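Local coordinates for L-arabinose ABC transporter, periplasmic L-arabinose-binding protein (Burkholderia thailandensis, PDB 4KZK) that binds sugars such as beta-D-galactose in the periplasm and probably delivers L-arabinose to an ABC transporter, at residues 189-192 / 193-196. Sequence-based numbering, arbitrary orientation.
Sequences AVDA and LKAA
Three consecutive i to i+4 backbone hydrogen bonds join Ala-189, Val-190 and Asp-191 to Leu-193, Lys-194 and Ala-195 in the last turns of helix 180-195. This helix lies in the crossover of the beta-alpha-beta unit of strands 170-175 and 203-207, in the periplasmic binding protein fold. The bond from Lys-194 N to Val-190 O is the straightest, 2.9 Å with an N-H...O angle of 168°. Further along, Ala-196 N donates to Leu-193 O over 3.0 Å, an i to i+3 bond.

The side chains of Asp-191 and Lys-194 lie side by side and point the same way. Their charged atoms do not meet: Asp-191 OD1 is 4.3 Å from Lys-194 NZ. A water joins them instead. It donates to Asp-191 OD1 at 2.8 Å and accepts from Lys-194 NZ at 2.9 Å. A bend at chi3 (-58°) turns Lys-194 CE toward the carboxylate of Asp-191, and the ammonium group stands out from the helix surface, within reach of the water. Asp-191 OD2 is hydrogen-bonded to Tyr-145 OH, so both carboxylate oxygens have partners and the group is tied to helix 144-161.

Leu-193 packs against Val-171 and Phe-236 of neighbouring strands. Its CG stands 3.3 Å from Ala-189 O, over the preceding turn. The side chain of Ala-192 touches Arg-149 and Asp-153 of helix 144-161.

Val-190 is partly exposed. It has CG1 anti to its own N (chi1 170°), and this methyl meets the aliphatic part of the lysine: Val-190 CG1 lies 4.1 Å from Lys-194 CE.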
loop_
_atom_site.group_PDB
_atom_site.type_symbol
_atom_site.label_atom_id
_atom_site.label_comp_id
_atom_site.label_asym_id
_atom_site.label_seq_id
_atom_site.Cartn_x
_atom_site.Cartn_y
_atom_site.Cartn_z
ATOM N N ALA A 189 -9.975 7.440 5.661
ATOM C CA ALA A 189 -11.005 7.537 4.637
ATOM C C ALA A 189 -12.397 7.641 5.263
ATOM O O ALA A 189 -13.217 8.487 4.877
ATOM C CB ALA A 189 -10.922 6.343 3.684
ATOM N N VAL A 190 -12.675 6.789 6.238
ATOM C CA VAL A 190 -13.971 6.858 6.910
ATOM C C VAL A 190 -14.181 8.224 7.584
ATOM O O VAL A 190 -15.258 8.809 7.498
ATOM C CB VAL A 190 -14.154 5.718 7.948
ATOM C CG1 VAL A 190 -15.399 5.954 8.811
ATOM C CG2 VAL A 190 -14.260 4.370 7.259
ATOM N N ASP A 191 -13.150 8.716 8.265
ATOM C CA ASP A 191 -13.260 9.976 9.002
ATOM C C ASP A 191 -13.530 11.114 8.034
ATOM O O ASP A 191 -14.375 11.973 8.288
ATOM C CB ASP A 191 -11.981 10.256 9.816
ATOM C CG ASP A 191 -11.842 9.372 11.053
ATOM O OD1 ASP A 191 -12.767 8.584 11.358
ATOM O OD2 ASP A 191 -10.802 9.473 11.748
ATOM N N ALA A 192 -12.819 11.136 6.910
ATOM C CA ALA A 192 -13.070 12.171 5.902
ATOM C C ALA A 192 -14.496 12.075 5.336
ATOM O O ALA A 192 -15.146 13.088 5.083
ATOM C CB ALA A 192 -12.027 12.103 4.779
ATOM N N LEU A 193 -14.994 10.859 5.146
ATOM C CA LEU A 193 -16.341 10.686 4.607
ATOM C C LEU A 193 -17.416 11.133 5.621
ATOM O O LEU A 193 -18.386 11.807 5.256
ATOM C CB LEU A 193 -16.569 9.241 4.146
ATOM C CG LEU A 193 -15.848 8.883 2.846
ATOM C CD1 LEU A 193 -15.766 7.386 2.689
ATOM C CD2 LEU A 193 -16.525 9.494 1.632
ATOM N N LYS A 194 -17.243 10.772 6.886
ATOM C CA LYS A 194 -18.184 11.230 7.908
ATOM C C LYS A 194 -18.188 12.754 8.014
ATOM O O LYS A 194 -19.244 13.351 8.184
ATOM C CB LYS A 194 -17.878 10.591 9.243
ATOM C CG LYS A 194 -18.208 9.106 9.267
ATOM C CD LYS A 194 -18.221 8.553 10.690
ATOM C CE LYS A 194 -16.898 8.755 11.412
ATOM N NZ LYS A 194 -16.857 8.022 12.695
ATOM N N ALA A 195 -17.016 13.368 7.865
ATOM C CA ALA A 195 -16.878 14.846 7.897
ATOM C C ALA A 195 -17.585 15.519 6.726
ATOM O O ALA A 195 -17.886 16.718 6.777
ATOM C CB ALA A 195 -15.401 15.231 7.907
ATOM N N ALA A 196 -17.852 14.738 5.679
ATOM C CA ALA A 196 -18.501 15.210 4.467
ATOM C C ALA A 196 -19.970 14.829 4.425
ATOM O O ALA A 196 -20.636 15.020 3.409
ATOM C CB ALA A 196 -17.783 14.623 3.254
HETATM O O HOH W 1 -14.285 8.759 13.680
#